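Local coordinates for protein endonuclease NucS (Thermococcus kodakarensis KOD1, PDB 5GKE) that cleaves DNA as a mismatch-restriction endonuclease, gripping double-stranded DNA as a dimer whose nuclease domains bind magnesium, at residues E198-R201 / E202-D206. The protein carries 1 engineered substitution. Sequence-based numbering, arbitrary orientation.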
ATOM      1  N   GLU A 198       6.587 -24.838 -13.710  1.00 41.78           N
ATOM      2  CA  GLU A 198       5.669 -25.885 -14.126  1.00 38.97           C
ATOM      3  C   GLU A 198       5.101 -25.587 -15.500  1.00 41.79           C
ATOM      4  O   GLU A 198       5.035 -26.466 -16.357  1.00 42.39           O
ATOM      5  CB  GLU A 198       4.534 -26.056 -13.110  1.00 32.57           C
ATOM      6  CG  GLU A 198       4.954 -26.797 -11.865  1.00 38.63           C
ATOM      7  CD  GLU A 198       3.885 -26.814 -10.785  1.00 58.50           C
ATOM      8  OE1 GLU A 198       2.738 -26.374 -11.048  1.00 53.00           O
ATOM      9  OE2 GLU A 198       4.207 -27.267  -9.663  1.00 53.85           O
ATOM     10  N   ILE A 199       4.693 -24.345 -15.715  1.00 38.47           N
ATOM     11  CA  ILE A 199       4.127 -23.970 -17.000  1.00 44.36           C
ATOM     12  C   ILE A 199       5.162 -24.152 -18.102  1.00 43.23           C
ATOM     13  O   ILE A 199       4.842 -24.639 -19.189  1.00 43.73           O
ATOM     14  CB  ILE A 199       3.611 -22.530 -16.978  1.00 48.66           C
ATOM     15  CG1 ILE A 199       2.322 -22.465 -16.162  1.00 42.32           C
ATOM     16  CG2 ILE A 199       3.358 -22.021 -18.390  1.00 40.73           C
ATOM     17  CD1 ILE A 199       1.907 -21.070 -15.819  1.00 60.20           C
ATOM     18  N   LEU A 200       6.409 -23.806 -17.804  1.00 42.35           N
ATOM     19  CA  LEU A 200       7.481 -23.957 -18.778  1.00 37.60           C
ATOM     20  C   LEU A 200       7.847 -25.423 -18.992  1.00 44.85           C
ATOM     21  O   LEU A 200       8.235 -25.800 -20.087  1.00 47.94           O
ATOM     22  CB  LEU A 200       8.715 -23.164 -18.358  1.00 28.18           C
ATOM     23  CG  LEU A 200       8.603 -21.664 -18.639  1.00 38.65           C
ATOM     24  CD1 LEU A 200       9.708 -20.951 -17.948  1.00 36.98           C
ATOM     25  CD2 LEU A 200       8.662 -21.360 -20.121  1.00 38.76           C
ATOM     26  N   ARG A 201       7.732 -26.249 -17.957  1.00 43.87           N
ATOM     27  CA  ARG A 201       7.997 -27.678 -18.115  1.00 44.45           C
ATOM     28  C   ARG A 201       6.996 -28.326 -19.072  1.00 48.90           C
ATOM     29  O   ARG A 201       7.321 -29.302 -19.728  1.00 45.71           O
ATOM     30  CB  ARG A 201       7.975 -28.399 -16.769  1.00 38.88           C
ATOM     31  CG  ARG A 201       9.252 -28.211 -15.986  1.00 36.47           C
ATOM     32  CD  ARG A 201       9.432 -29.202 -14.851  1.00 44.91           C
ATOM     33  NE  ARG A 201      10.784 -29.055 -14.305  1.00 78.71           N
ATOM     34  CZ  ARG A 201      11.057 -28.808 -13.026  1.00 85.08           C
ATOM     35  NH1 ARG A 201      10.068 -28.707 -12.143  1.00 78.72           N
ATOM     36  NH2 ARG A 201      12.320 -28.672 -12.626  1.00 60.96           N
ATOM     37  N   GLU A 202       5.796 -27.764 -19.170  1.00 40.63           N
ATOM     38  CA  GLU A 202       4.775 -28.305 -20.055  1.00 47.92           C
ATOM     39  C   GLU A 202       5.187 -28.229 -21.530  1.00 63.20           C
ATOM     40  O   GLU A 202       4.805 -29.099 -22.318  1.00 77.93           O
ATOM     41  CB  GLU A 202       3.441 -27.592 -19.826  1.00 39.64           C
ATOM     42  CG  GLU A 202       2.644 -28.187 -18.664  1.00 54.80           C
ATOM     43  CD  GLU A 202       1.580 -27.247 -18.113  1.00 83.73           C
ATOM     44  OE1 GLU A 202       1.102 -26.371 -18.870  1.00 83.40           O
ATOM     45  OE2 GLU A 202       1.222 -27.391 -16.919  1.00 82.20           O
ATOM     46  N   GLU A 203       5.923 -27.186 -21.916  1.00 51.66           N
ATOM     47  CA  GLU A 203       6.528 -27.138 -23.249  1.00 54.18           C
ATOM     48  C   GLU A 203       7.858 -27.884 -23.386  1.00 49.80           C
ATOM     49  O   GLU A 203       8.055 -28.650 -24.322  1.00 96.02           O
ATOM     50  CB  GLU A 203       6.734 -25.687 -23.679  1.00 56.81           C
ATOM     51  CG  GLU A 203       5.487 -25.023 -24.245  1.00 71.85           C
ATOM     52  CD  GLU A 203       5.251 -25.342 -25.715  1.00 89.58           C
ATOM     53  OE1 GLU A 203       6.052 -26.101 -26.306  1.00100.47           O
ATOM     54  OE2 GLU A 203       4.266 -24.821 -26.282  1.00 83.91           O
ATOM     55  N   TYR A 204       8.782 -27.608 -22.478  1.00 50.60           N
ATOM     56  CA  TYR A 204      10.164 -28.081 -22.580  1.00 51.55           C
ATOM     57  C   TYR A 204      10.555 -29.257 -21.657  1.00 54.30           C
ATOM     58  O   TYR A 204      11.726 -29.634 -21.589  1.00 56.35           O
ATOM     59  CB  TYR A 204      11.109 -26.881 -22.365  1.00 60.04           C
ATOM     60  CG  TYR A 204      10.761 -25.708 -23.270  1.00 57.59           C
ATOM     61  CD1 TYR A 204      11.183 -25.669 -24.591  1.00 51.61           C
ATOM     62  CD2 TYR A 204       9.987 -24.652 -22.807  1.00 62.75           C
ATOM     63  CE1 TYR A 204      10.845 -24.604 -25.425  1.00 44.03           C
ATOM     64  CE2 TYR A 204       9.647 -23.585 -23.632  1.00 53.39           C
ATOM     65  CZ  TYR A 204      10.075 -23.569 -24.938  1.00 55.37           C
ATOM     66  OH  TYR A 204       9.734 -22.513 -25.757  1.00 52.84           O
ATOM     67  N   GLY A 205       9.610 -29.798 -20.903  1.00 47.56           N
ATOM     68  CA  GLY A 205       9.893 -30.981 -20.100  1.00 43.61           C
ATOM     69  C   GLY A 205      10.881 -30.727 -18.976  1.00 60.69           C
ATOM     70  O   GLY A 205      11.020 -29.597 -18.527  1.00 71.96           O
ATOM     71  N   ASP A 206      11.607 -31.766 -18.564  1.00 49.70           N
ATOM     72  CA  ASP A 206      12.488 -31.722 -17.388  1.00 66.06           C
ATOM     73  C   ASP A 206      13.639 -30.701 -17.499  1.00 76.86           C
ATOM     74  O   ASP A 206      14.383 -30.476 -16.539  1.00 91.27           O
ATOM     75  CB  ASP A 206      13.057 -33.117 -17.124  1.00 56.54           C
ATOM     76  CG  ASP A 206      13.899 -33.182 -15.858  1.00100.27           C
ATOM     77  OD1 ASP A 206      13.525 -32.532 -14.852  1.00107.82           O
ATOM     78  OD2 ASP A 206      14.942 -33.873 -15.871  1.00109.44           O
TER
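Leu200 and Arg201 hold the tight part of this helix C-terminus through their carbonyl oxygens. The amide of Tyr204 meets Leu200 O at 3.0 Å in a nearly straight bond (173°). Gly205 N closes the last turn on Arg201 O in a short, bent bond (2.6 Å, 137°), its exact length uncertain at 2.40 Å resolution; Gly205 then leaves helical geometry with positive phi. Its carbonyl oxygen rests 3.4 Å from Arg201 CG and lies near the guanidinium plane at its edge, but too far to bond NE, which stays buried without a partner.

The Tyr204 ring belongs to the exposed side: buried Leu200 brings CD2 only to 4.3 Å from Tyr204 CE2. Asp206 OD1 lies 4.5 Å from Arg201 NE, beyond salt-bridge distance and well out of the guanidinium plane, so only a weak attraction is likely. With CG anti to its carbonyl carbon (chi1 -84°), the extended Glu202 chain passes Glu198 O, 3.7 Å from CG, to a salt bridge with Lys227 of the second subunit. Glu198 bridges Lys194 of both subunits. Helix 187-204 is the crossover between parallel strands 175-180 and 208-214 of the PDDEXK-type nuclease domain, and Arg201 NH2 reaches Val208 O weakly where the second strand begins.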